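Side-chain contacts in acinetobacter secreted protease CpaA (PDB 6O38), which is a secreted zinc metalloprotease of Acinetobacter nosocomialis, probably exported by type II secretion with the help of its chaperone CpaB: residues T166-N169 / G170-Y173; T229-D232 / R233-I236; L60-S63 / N64-I67; T112-T115 / M116-V119; I213-D217 / G218-S222. All coordinates share one frame; numbering follows the deposited sequence.

Interaction 1. Residues T166-N169 / G170-Y173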
loop_
_atom_site.group_PDB
_atom_site.type_symbol
_atom_site.label_atom_id
_atom_site.label_comp_id
_atom_site.label_asym_id
_atom_site.label_seq_id
_atom_site.Cartn_x
_atom_site.Cartn_y
_atom_site.Cartn_z
ATOM N N THR A 166 -12.282 2.747 -24.628
ATOM C CA THR A 166 -13.449 2.903 -25.482
ATOM C C THR A 166 -14.638 3.366 -24.651
ATOM O O THR A 166 -14.770 3.022 -23.474
ATOM C CB THR A 166 -13.787 1.593 -26.197
ATOM O OG1 THR A 166 -13.820 0.519 -25.248
ATOM C CG2 THR A 166 -12.746 1.285 -27.265
ATOM N N LEU A 167 -15.510 4.150 -25.279
ATOM C CA LEU A 167 -16.619 4.804 -24.591
ATOM C C LEU A 167 -17.930 4.356 -25.219
ATOM O O LEU A 167 -18.250 4.750 -26.347
ATOM C CB LEU A 167 -16.476 6.324 -24.659
ATOM C CG LEU A 167 -15.289 6.930 -23.911
ATOM C CD1 LEU A 167 -14.896 8.264 -24.521
ATOM C CD2 LEU A 167 -15.626 7.092 -22.438
ATOM N N LYS A 168 -18.687 3.542 -24.493
ATOM C CA LYS A 168 -20.048 3.181 -24.858
ATOM C C LYS A 168 -21.012 3.761 -23.825
ATOM O O LYS A 168 -20.606 4.415 -22.858
ATOM C CB LYS A 168 -20.199 1.662 -24.976
ATOM C CG LYS A 168 -20.236 0.926 -23.646
ATOM C CD LYS A 168 -20.531 -0.555 -23.849
ATOM C CE LYS A 168 -20.534 -1.313 -22.531
ATOM N NZ LYS A 168 -19.167 -1.494 -21.978
ATOM N N ASN A 169 -22.306 3.528 -24.045
ATOM C CA ASN A 169 -23.328 3.971 -23.103
ATOM C C ASN A 169 -23.087 3.373 -21.722
ATOM O O ASN A 169 -23.195 2.157 -21.535
ATOM C CB ASN A 169 -24.724 3.598 -23.609
ATOM C CG ASN A 169 -25.832 4.173 -22.745
ATOM O OD1 ASN A 169 -25.617 5.122 -21.990
ATOM N ND2 ASN A 169 -27.025 3.599 -22.853
ATOM N N GLY A 170 -22.759 4.223 -20.751
ATOM C CA GLY A 170 -22.481 3.799 -19.392
ATOM C C GLY A 170 -21.019 3.821 -19.006
ATOM O O GLY A 170 -20.709 3.625 -17.823
ATOM N N SER A 171 -20.112 4.046 -19.952
ATOM C CA SER A 171 -18.692 4.100 -19.636
ATOM C C SER A 171 -18.372 5.347 -18.817
ATOM O O SER A 171 -18.998 6.399 -18.972
ATOM C CB SER A 171 -17.858 4.084 -20.916
ATOM O OG SER A 171 -18.051 2.877 -21.633
ATOM N N GLU A 172 -17.382 5.219 -17.936
ATOM C CA GLU A 172 -16.992 6.319 -17.061
ATOM C C GLU A 172 -15.522 6.169 -16.705
ATOM O O GLU A 172 -15.140 5.195 -16.049
ATOM C CB GLU A 172 -17.857 6.350 -15.799
ATOM C CG GLU A 172 -17.496 7.452 -14.818
ATOM C CD GLU A 172 -18.541 7.623 -13.731
ATOM O OE1 GLU A 172 -19.588 6.945 -13.799
ATOM O OE2 GLU A 172 -18.316 8.436 -12.809
ATOM N N TYR A 173 -14.703 7.128 -17.137
ATOM C CA TYR A 173 -13.274 7.142 -16.851
ATOM C C TYR A 173 -12.901 8.469 -16.210
ATOM O O TYR A 173 -13.315 9.530 -16.689
ATOM C CB TYR A 173 -12.445 6.928 -18.123
ATOM C CG TYR A 173 -12.815 5.694 -18.915
ATOM C CD1 TYR A 173 -13.000 4.470 -18.288
ATOM C CD2 TYR A 173 -12.975 5.755 -20.294
ATOM C CE1 TYR A 173 -13.336 3.341 -19.011
ATOM C CE2 TYR A 173 -13.311 4.632 -21.025
ATOM C CZ TYR A 173 -13.490 3.428 -20.379
ATOM O OH TYR A 173 -13.825 2.308 -21.104
#
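Gly170 takes the third position of a type II beta turn that runs from Lys168 to Ser171. Its positive phi, 106°, is the one this position calls for, and glycine takes it readily. Ser171 then grips Lys168 twice. Its backbone N donates to Lys168 O at 3.0 Å, closing the turn, while its hydroxyl OG accepts from Lys168 N, also at 3.0 Å and fairly straight at 158°. With OG lying anti to the carbonyl carbon (chi1 -63°), the hydroxyl is swung back across the mouth of the turn. Tyr173 reaches further down the incoming chain. Its OH donates to Thr166 O at 2.6 Å; the hydroxyl lies in the carbonyl plane of Thr166, and that oxygen in turn sits at the ring edge, near the ring plane. CD2 of Leu167 packs obliquely on the same ring, 3.7 Å from Tyr173 CE2, and both side chains are buried. The turn joins strand 166-167, which pairs with strand 152-154, to strand 172-178, held between strands 141-146 and 183-195 in a beta-sandwich of the StcE family type. Leu167 touches Val144 of strand 141-146 and Ile154 of strand 152-154, and Phe165 makes an edge-to-face pair with Tyr173.

Interaction 2. Residues T229-D232 / R233-I236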
loop_
_atom_site.group_PDB
_atom_site.type_symbol
_atom_site.label_atom_id
_atom_site.label_comp_id
_atom_site.label_asym_id
_atom_site.label_seq_id
_atom_site.Cartn_x
_atom_site.Cartn_y
_atom_site.Cartn_z
ATOM N N THR A 229 -4.503 -11.697 -26.082
ATOM C CA THR A 229 -3.916 -10.381 -26.271
ATOM C C THR A 229 -4.913 -9.326 -25.819
ATOM O O THR A 229 -6.119 -9.572 -25.740
ATOM C CB THR A 229 -3.517 -10.145 -27.732
ATOM O OG1 THR A 229 -2.738 -8.947 -27.832
ATOM C CG2 THR A 229 -4.755 -10.016 -28.611
ATOM N N ALA A 230 -4.387 -8.147 -25.508
ATOM C CA ALA A 230 -5.198 -6.997 -25.131
ATOM C C ALA A 230 -4.374 -5.741 -25.383
ATOM O O ALA A 230 -3.271 -5.803 -25.938
ATOM C CB ALA A 230 -5.657 -7.105 -23.673
ATOM N N ASN A 231 -4.912 -4.595 -24.989
ATOM C CA ASN A 231 -4.149 -3.358 -25.018
ATOM C C ASN A 231 -3.329 -3.225 -23.740
ATOM O O ASN A 231 -3.616 -3.857 -22.720
ATOM C CB ASN A 231 -5.073 -2.154 -25.191
ATOM C CG ASN A 231 -5.630 -2.048 -26.597
ATOM O OD1 ASN A 231 -4.899 -2.189 -27.578
ATOM N ND2 ASN A 231 -6.930 -1.805 -26.702
ATOM N N ASP A 232 -2.285 -2.402 -23.817
ATOM C CA ASP A 232 -1.339 -2.275 -22.715
ATOM C C ASP A 232 -2.045 -1.837 -21.436
ATOM O O ASP A 232 -2.768 -0.837 -21.423
ATOM C CB ASP A 232 -0.236 -1.283 -23.083
ATOM C CG ASP A 232 1.039 -1.508 -22.292
ATOM O OD1 ASP A 232 1.149 -2.560 -21.626
ATOM O OD2 ASP A 232 1.934 -0.638 -22.343
ATOM N N ARG A 233 -1.852 -2.618 -20.371
ATOM C CA ARG A 233 -2.333 -2.333 -19.019
ATOM C C ARG A 233 -3.839 -2.511 -18.863
ATOM O O ARG A 233 -4.420 -2.015 -17.892
ATOM C CB ARG A 233 -1.921 -0.931 -18.552
ATOM C CG ARG A 233 -0.644 -0.902 -17.723
ATOM C CD ARG A 233 0.505 -1.591 -18.440
ATOM N NE ARG A 233 1.742 -1.542 -17.668
ATOM C CZ ARG A 233 2.946 -1.794 -18.173
ATOM N NH1 ARG A 233 3.076 -2.113 -19.454
ATOM N NH2 ARG A 233 4.019 -1.727 -17.397
ATOM N N ASP A 234 -4.497 -3.198 -19.794
ATOM C CA ASP A 234 -5.865 -3.631 -19.545
ATOM C C ASP A 234 -5.887 -4.613 -18.380
ATOM O O ASP A 234 -4.954 -5.393 -18.179
ATOM C CB ASP A 234 -6.470 -4.275 -20.793
ATOM C CG ASP A 234 -6.786 -3.264 -21.877
ATOM O OD1 ASP A 234 -6.931 -2.067 -21.554
ATOM O OD2 ASP A 234 -6.904 -3.671 -23.051
ATOM N N ARG A 235 -6.966 -4.571 -17.602
ATOM C CA ARG A 235 -7.051 -5.361 -16.383
ATOM C C ARG A 235 -8.308 -6.216 -16.378
ATOM O O ARG A 235 -9.368 -5.789 -16.845
ATOM C CB ARG A 235 -7.027 -4.468 -15.138
ATOM C CG ARG A 235 -5.667 -3.857 -14.858
ATOM C CD ARG A 235 -5.614 -3.202 -13.492
ATOM N NE ARG A 235 -4.298 -2.630 -13.222
ATOM C CZ ARG A 235 -3.835 -2.361 -12.006
ATOM N NH1 ARG A 235 -4.580 -2.615 -10.939
ATOM N NH2 ARG A 235 -2.625 -1.842 -11.856
ATOM N N ILE A 236 -8.174 -7.429 -15.846
ATOM C CA ILE A 236 -9.287 -8.353 -15.667
ATOM C C ILE A 236 -9.314 -8.775 -14.207
ATOM O O ILE A 236 -8.322 -9.304 -13.692
ATOM C CB ILE A 236 -9.174 -9.586 -16.580
ATOM C CG1 ILE A 236 -9.351 -9.189 -18.046
ATOM C CG2 ILE A 236 -10.194 -10.643 -16.182
ATOM C CD1 ILE A 236 -9.240 -10.354 -19.002
#
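Asp234 turns its carboxylate back on Asn231, and OD2 accepts from Asn231 N at 2.9 Å. The N-H is somewhat bent, 135°, and meets the oxygen from above the carboxylate plane. The side chain can do this because CG stands anti to the carbonyl carbon (chi1 -72°), beside its own nitrogen. That nitrogen answers in the other direction: Asp234 N donates to Asn231 O at 3.1 Å, the closing bond of a type II beta turn. At the outer corner the side chains of Asp232 and Arg233 run alongside each other in the same direction and form a salt bridge. Arg233 NH1 meets Asp232 OD1 at 2.9 Å on the syn side, though somewhat out of the carboxylate plane, and OD1 lies within the guanidinium plane; the two flat groups are turned 77° apart.

A second shell fixes these groups. Ser164 OG bonds both Asn231 ND2 and Asp234 OD2, so one hydroxyl ties the two side chains of the turn together. Ser273 N gives Asp232 OD1 a second donor, which would probably stabilise its negative charge, and Arg233 NH2 reaches Gly546 O. The turn leads into strand 235-240, which runs between strands 210-215 and 266-272. Arg233 touches Met270 and Val272 of the latter strand, and Ala230 touches Tyr271 there and Trp278 of strand 277-288.

Interaction 3. Residues L60-S63 / N64-I67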
loop_
_atom_site.group_PDB
_atom_site.type_symbol
_atom_site.label_atom_id
_atom_site.label_comp_id
_atom_site.label_asym_id
_atom_site.label_seq_id
_atom_site.Cartn_x
_atom_site.Cartn_y
_atom_site.Cartn_z
ATOM N N LEU A 60 -12.280 18.067 0.585
ATOM C CA LEU A 60 -13.686 17.791 0.842
ATOM C C LEU A 60 -13.912 16.291 0.986
ATOM O O LEU A 60 -13.489 15.508 0.129
ATOM C CB LEU A 60 -14.563 18.344 -0.284
ATOM C CG LEU A 60 -16.051 17.989 -0.224
ATOM C CD1 LEU A 60 -16.688 18.543 1.040
ATOM C CD2 LEU A 60 -16.775 18.496 -1.462
ATOM N N ASP A 61 -14.577 15.902 2.071
ATOM C CA ASP A 61 -15.018 14.524 2.244
ATOM C C ASP A 61 -16.108 14.212 1.224
ATOM O O ASP A 61 -17.140 14.891 1.182
ATOM C CB ASP A 61 -15.528 14.315 3.669
ATOM C CG ASP A 61 -16.013 12.898 3.922
ATOM O OD1 ASP A 61 -15.749 12.006 3.088
ATOM O OD2 ASP A 61 -16.663 12.676 4.965
ATOM N N THR A 62 -15.880 13.188 0.402
ATOM C CA THR A 62 -16.799 12.824 -0.670
ATOM C C THR A 62 -17.532 11.518 -0.388
ATOM O O THR A 62 -18.076 10.906 -1.313
ATOM C CB THR A 62 -16.048 12.727 -1.999
ATOM O OG1 THR A 62 -15.129 11.629 -1.948
ATOM C CG2 THR A 62 -15.277 14.004 -2.259
ATOM N N SER A 63 -17.562 11.083 0.873
ATOM C CA SER A 63 -18.129 9.776 1.192
ATOM C C SER A 63 -19.640 9.741 1.000
ATOM O O SER A 63 -20.206 8.668 0.765
ATOM C CB SER A 63 -17.769 9.386 2.626
ATOM O OG SER A 63 -18.200 10.372 3.547
ATOM N N ASN A 64 -20.311 10.890 1.095
ATOM C CA ASN A 64 -21.758 10.964 0.930
ATOM C C ASN A 64 -22.149 11.671 -0.366
ATOM O O ASN A 64 -23.224 12.268 -0.456
ATOM C CB ASN A 64 -22.400 11.649 2.135
ATOM C CG ASN A 64 -21.933 13.080 2.316
ATOM O OD1 ASN A 64 -20.888 13.478 1.798
ATOM N ND2 ASN A 64 -22.705 13.862 3.061
ATOM N N THR A 65 -21.284 11.610 -1.371
ATOM C CA THR A 65 -21.546 12.154 -2.696
ATOM C C THR A 65 -21.538 11.019 -3.716
ATOM O O THR A 65 -21.375 9.845 -3.373
ATOM C CB THR A 65 -20.514 13.223 -3.067
ATOM O OG1 THR A 65 -19.238 12.604 -3.280
ATOM C CG2 THR A 65 -20.387 14.252 -1.956
ATOM N N ASN A 66 -21.716 11.379 -4.987
ATOM C CA ASN A 66 -21.647 10.423 -6.083
ATOM C C ASN A 66 -20.316 10.492 -6.824
ATOM O O ASN A 66 -20.207 9.978 -7.943
ATOM C CB ASN A 66 -22.808 10.641 -7.056
ATOM C CG ASN A 66 -22.702 11.951 -7.810
ATOM O OD1 ASN A 66 -22.216 12.950 -7.279
ATOM N ND2 ASN A 66 -23.157 11.954 -9.058
ATOM N N ILE A 67 -19.307 11.114 -6.225
ATOM C CA ILE A 67 -17.986 11.233 -6.829
ATOM C C ILE A 67 -17.160 10.017 -6.401
ATOM O O ILE A 67 -16.947 9.831 -5.193
ATOM C CB ILE A 67 -17.296 12.538 -6.419
ATOM C CG1 ILE A 67 -18.061 13.734 -6.987
ATOM C CG2 ILE A 67 -15.848 12.548 -6.886
ATOM C CD1 ILE A 67 -17.497 15.072 -6.580
#
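A type I beta turn from Thr62 to Thr65 ends strand 58-61, and its defining carbonyl serves two donors from one residue. Thr65 N reaches Thr62 O at 3.3 Å, and Thr65 OG1 reaches the same oxygen at 2.8 Å. Both come from the same face of the carbonyl plane, the hydroxyl tilted 33° from it and the amide standing well above it. The hydroxyl gets there because OG1 lies between the backbone N and the carbonyl carbon of Thr65 (chi1 70°), tucked back over the turn. OG1 also accepts a weak bond from Ile67 N, at 3.3 Å, and so links the turn to the chain beyond it. Thr62 CB lies alongside, 3.4 Å from Thr65 OG1, while the hydroxyl of Thr62 is directed to the carbonyls of Leu69 and Glu70. Overlapping the start of the beta turn, Asp61 OD1 accepts from Ser63 N in an Asx turn, though the place of OD1 is less certain. Asn64, at the third position, spends its ND2 on Leu38 O.

Ser63 and Asp61 face the chaperone, packing on Asn96 and Gln89 of the CpaB chain. Within its own chain the loop rests on neighbouring strands: Thr65 and Ile67 touch Phe82 of strand 79-85, Asn64 and Thr65 touch Trp91 of strand 90-98, and Ile67 reaches Leu72 of strand 71-74.

Interaction 4. Residues T112-T115 / M116-V119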
loop_
_atom_site.group_PDB
_atom_site.type_symbol
_atom_site.label_atom_id
_atom_site.label_comp_id
_atom_site.label_asym_id
_atom_site.label_seq_id
_atom_site.Cartn_x
_atom_site.Cartn_y
_atom_site.Cartn_z
ATOM N N THR A 112 -11.109 24.006 -19.440
ATOM C CA THR A 112 -10.849 25.238 -18.713
ATOM C C THR A 112 -9.753 24.993 -17.675
ATOM O O THR A 112 -9.117 23.936 -17.645
ATOM C CB THR A 112 -12.133 25.757 -18.068
ATOM O OG1 THR A 112 -12.526 24.876 -17.007
ATOM C CG2 THR A 112 -13.253 25.837 -19.096
ATOM N N THR A 113 -9.525 25.975 -16.807
ATOM C CA THR A 113 -8.557 25.851 -15.726
ATOM C C THR A 113 -9.168 25.280 -14.452
ATOM O O THR A 113 -8.468 25.174 -13.441
ATOM C CB THR A 113 -7.919 27.210 -15.422
ATOM O OG1 THR A 113 -8.920 28.112 -14.932
ATOM C CG2 THR A 113 -7.287 27.792 -16.678
ATOM N N ALA A 114 -10.450 24.919 -14.478
ATOM C CA ALA A 114 -11.091 24.335 -13.309
ATOM C C ALA A 114 -10.442 23.004 -12.950
ATOM O O ALA A 114 -10.087 22.210 -13.825
ATOM C CB ALA A 114 -12.586 24.142 -13.563
ATOM N N THR A 115 -10.279 22.772 -11.645
ATOM C CA THR A 115 -9.642 21.544 -11.178
ATOM C C THR A 115 -10.417 20.312 -11.627
ATOM O O THR A 115 -9.820 19.309 -12.039
ATOM C CB THR A 115 -9.509 21.572 -9.654
ATOM O OG1 THR A 115 -8.587 22.601 -9.272
ATOM C CG2 THR A 115 -9.011 20.233 -9.129
HETATM N N MSE A 116 -11.743 20.369 -11.571
HETATM C CA MSE A 116 -12.563 19.233 -11.976
HETATM C C MSE A 116 -13.533 19.604 -13.092
HETATM O O MSE A 116 -14.267 20.587 -12.995
HETATM C CB MSE A 116 -13.329 18.676 -10.777
HETATM C CG MSE A 116 -14.197 17.477 -11.108
HETATM SE SE MSE A 116 -14.618 16.431 -9.525
HETATM C CE MSE A 116 -12.799 15.946 -9.022
ATOM N N GLN A 117 -13.526 18.804 -14.158
ATOM C CA GLN A 117 -14.389 19.024 -15.307
ATOM C C GLN A 117 -14.941 17.685 -15.774
ATOM O O GLN A 117 -14.413 16.623 -15.437
ATOM C CB GLN A 117 -13.639 19.714 -16.457
ATOM C CG GLN A 117 -12.972 21.024 -16.072
ATOM C CD GLN A 117 -12.249 21.672 -17.234
ATOM O OE1 GLN A 117 -12.800 21.808 -18.326
ATOM N NE2 GLN A 117 -11.001 22.067 -17.006
ATOM N N LYS A 118 -16.019 17.745 -16.552
ATOM C CA LYS A 118 -16.666 16.557 -17.090
ATOM C C LYS A 118 -16.725 16.649 -18.607
ATOM O O LYS A 118 -17.199 17.649 -19.154
ATOM C CB LYS A 118 -18.078 16.391 -16.520
ATOM C CG LYS A 118 -18.850 15.224 -17.117
ATOM C CD LYS A 118 -20.047 14.853 -16.257
ATOM C CE LYS A 118 -21.348 14.997 -17.031
ATOM N NZ LYS A 118 -22.348 13.965 -16.638
ATOM N N VAL A 119 -16.244 15.608 -19.280
ATOM C CA VAL A 119 -16.389 15.468 -20.725
ATOM C C VAL A 119 -17.486 14.443 -20.975
ATOM O O VAL A 119 -17.338 13.264 -20.632
ATOM C CB VAL A 119 -15.069 15.049 -21.390
ATOM C CG1 VAL A 119 -15.283 14.790 -22.873
ATOM C CG2 VAL A 119 -14.014 16.124 -21.186
#
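An ST turn at Thr112, bound to the side-chain amide of Gln117, shapes the loop that enters strand 116-121 of a StcE-type beta-sandwich. The turn itself is made by Thr112 OG1, which accepts from Ala114 N at 3.3 Å and bends the chain locally. Into the concave side of this bend comes Gln117, whose side chain leaves the second residue of the strand and runs straight out beyond CG (chi2 180°). Its amide pairs with both backbone groups of Thr112. OE1 accepts from Thr112 N at 3.0 Å with an N-H angle of 161°, the donor tilted 21° from the plane of the amide carbonyl. NE2 turns to Thr112 O at 2.7 Å, a weak bond because the N-H is bent, and makes a second weak bond to Ala114 O. One side chain thus ties three polar backbone groups of the loop, and the buried amide has both its oxygen and its nitrogen engaged.

Around this amide, Thr115 OG1 bonds Asp78 OD2 and Asn75 ND2, holding the far end of the loop. Met116, deposited as selenomethionine, swings to the opposite side of the strand, against Tyr80 and Leu95. The strand pairs with strands 90-98 and 141-146. Against the aliphatic part of the glutamine lies the methyl of Ala114, its CB 4.0 Å from Gln117 CG.

Interaction 5. Residues I213-D217 / G218-S222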
loop_
_atom_site.group_PDB
_atom_site.type_symbol
_atom_site.label_atom_id
_atom_site.label_comp_id
_atom_site.label_asym_id
_atom_site.label_seq_id
_atom_site.Cartn_x
_atom_site.Cartn_y
_atom_site.Cartn_z
ATOM N N ILE A 213 -15.217 -10.135 -13.950
ATOM C CA ILE A 213 -15.903 -11.385 -14.261
ATOM C C ILE A 213 -16.324 -12.038 -12.951
ATOM O O ILE A 213 -15.477 -12.360 -12.108
ATOM C CB ILE A 213 -15.011 -12.323 -15.085
ATOM C CG1 ILE A 213 -14.613 -11.646 -16.398
ATOM C CG2 ILE A 213 -15.721 -13.642 -15.349
ATOM C CD1 ILE A 213 -13.430 -12.284 -17.080
ATOM N N ALA A 214 -17.627 -12.238 -12.783
ATOM C CA ALA A 214 -18.190 -12.751 -11.542
ATOM C C ALA A 214 -18.560 -14.224 -11.671
ATOM O O ALA A 214 -19.152 -14.644 -12.670
ATOM C CB ALA A 214 -19.423 -11.945 -11.133
ATOM N N PHE A 215 -18.203 -15.001 -10.653
ATOM C CA PHE A 215 -18.646 -16.378 -10.495
ATOM C C PHE A 215 -19.616 -16.461 -9.324
ATOM O O PHE A 215 -19.422 -15.798 -8.300
ATOM C CB PHE A 215 -17.463 -17.324 -10.252
ATOM C CG PHE A 215 -16.670 -17.652 -11.488
ATOM C CD1 PHE A 215 -15.972 -16.668 -12.169
ATOM C CD2 PHE A 215 -16.605 -18.956 -11.954
ATOM C CE1 PHE A 215 -15.236 -16.976 -13.301
ATOM C CE2 PHE A 215 -15.872 -19.270 -13.083
ATOM C CZ PHE A 215 -15.186 -18.279 -13.756
ATOM N N GLY A 216 -20.659 -17.274 -9.472
ATOM C CA GLY A 216 -21.612 -17.459 -8.396
ATOM C C GLY A 216 -22.392 -18.742 -8.572
ATOM O O GLY A 216 -22.189 -19.496 -9.525
ATOM N N ASP A 217 -23.290 -18.994 -7.624
ATOM C CA ASP A 217 -24.197 -20.127 -7.753
ATOM C C ASP A 217 -25.242 -19.818 -8.818
ATOM O O ASP A 217 -25.890 -18.768 -8.782
ATOM C CB ASP A 217 -24.860 -20.441 -6.415
ATOM C CG ASP A 217 -23.895 -21.054 -5.417
ATOM O OD1 ASP A 217 -22.855 -21.598 -5.849
ATOM O OD2 ASP A 217 -24.177 -20.998 -4.202
ATOM N N GLY A 218 -25.399 -20.732 -9.771
ATOM C CA GLY A 218 -26.195 -20.464 -10.949
ATOM C C GLY A 218 -25.492 -19.643 -12.007
ATOM O O GLY A 218 -26.096 -19.358 -13.050
ATOM N N ASN A 219 -24.237 -19.255 -11.770
ATOM C CA ASN A 219 -23.438 -18.488 -12.729
ATOM C C ASN A 219 -21.989 -18.946 -12.541
ATOM O O ASN A 219 -21.239 -18.368 -11.750
ATOM C CB ASN A 219 -23.604 -16.992 -12.497
ATOM C CG ASN A 219 -22.550 -16.162 -13.204
ATOM O OD1 ASN A 219 -22.191 -16.432 -14.349
ATOM N ND2 ASN A 219 -22.044 -15.144 -12.517
ATOM N N TRP A 220 -21.600 -19.971 -13.296
ATOM C CA TRP A 220 -20.398 -20.713 -12.945
ATOM C C TRP A 220 -19.979 -21.602 -14.105
ATOM O O TRP A 220 -20.827 -22.190 -14.780
ATOM C CB TRP A 220 -20.641 -21.562 -11.688
ATOM C CG TRP A 220 -19.453 -22.349 -11.220
ATOM C CD1 TRP A 220 -18.526 -21.962 -10.296
ATOM C CD2 TRP A 220 -19.074 -23.666 -11.641
ATOM N NE1 TRP A 220 -17.590 -22.953 -10.122
ATOM C CE2 TRP A 220 -17.903 -24.009 -10.936
ATOM C CE3 TRP A 220 -19.608 -24.585 -12.550
ATOM C CZ2 TRP A 220 -17.258 -25.231 -11.111
ATOM C CZ3 TRP A 220 -18.966 -25.798 -12.722
ATOM C CH2 TRP A 220 -17.804 -26.110 -12.004
ATOM N N VAL A 221 -18.667 -21.692 -14.322
ATOM C CA VAL A 221 -18.065 -22.666 -15.222
ATOM C C VAL A 221 -16.890 -23.303 -14.493
ATOM O O VAL A 221 -16.429 -22.813 -13.461
ATOM C CB VAL A 221 -17.608 -22.042 -16.558
ATOM C CG1 VAL A 221 -18.804 -21.515 -17.341
ATOM C CG2 VAL A 221 -16.592 -20.942 -16.309
ATOM N N SER A 222 -16.397 -24.413 -15.047
ATOM C CA SER A 222 -15.365 -25.177 -14.357
ATOM C C SER A 222 -13.971 -24.608 -14.579
ATOM O O SER A 222 -13.092 -24.788 -13.728
ATOM C CB SER A 222 -15.401 -26.636 -14.807
ATOM O OG SER A 222 -14.622 -26.816 -15.976
#
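Gly216 and Asn219 face each other as an antiparallel hydrogen-bonded pair closing a type II beta turn, with Gly216 N donating to Asn219 O at 2.6 Å and Asn219 N returning a bond to Gly216 O at 3.0 Å. Gly218 holds the third position with positive phi, 79°, a conformation that glycine adopts easily. The side chain of Asn219 reaches two residues further back along the strand. With CG anti to its backbone nitrogen (chi1 165°), ND2 meets Ala214 O at 2.9 Å in a weak, bent bond, while OD1 accepts from Gln197 N at the start of helix 196-199. The two backbone bonds close the reverse turn that ends strand 210-215 in a StcE-type beta-sandwich, and the chain passes back by Phe215. The ring of Phe215 then takes up the outgoing residues. Its edge points at the face of the five-membered ring of Trp220 in an offset edge-to-face pair, planes at 88° and centroids 5.9 Å apart. Val221 crosses the phenyl at about a right angle, its CG2 3.7 Å from Phe215 CE2, and its carbonyl oxygen comes in at the edge of the ring. Beyond them, Val196 touches both Phe215 and Val221, Trp220 NE1 makes a weak bond to Trp244 O, and Asp217 OD1 accepts from Thr243 N.

In the fold
From the N terminus the chain meets interaction 3, then 4, 1, 5 and 2. Each closes a short turn or loop of its own, so they run in series, with none enclosing or crossing another. Interaction 3 ends strand 58-61 in the first sandwich domain, about 4 Å (nearest atoms) from interaction 4, which opens strand 116-121. Interaction 1 belongs to the same StcE-type domain as interaction 4 and turns strand 166-167 into strand 172-178. Interactions 5 and 2 share the next such domain: one ends strand 210-215, the other starts strand 235-240. These strands are neighbours, and Ile213 CD1 meets Ile236 CG2 at 3.7 Å between them.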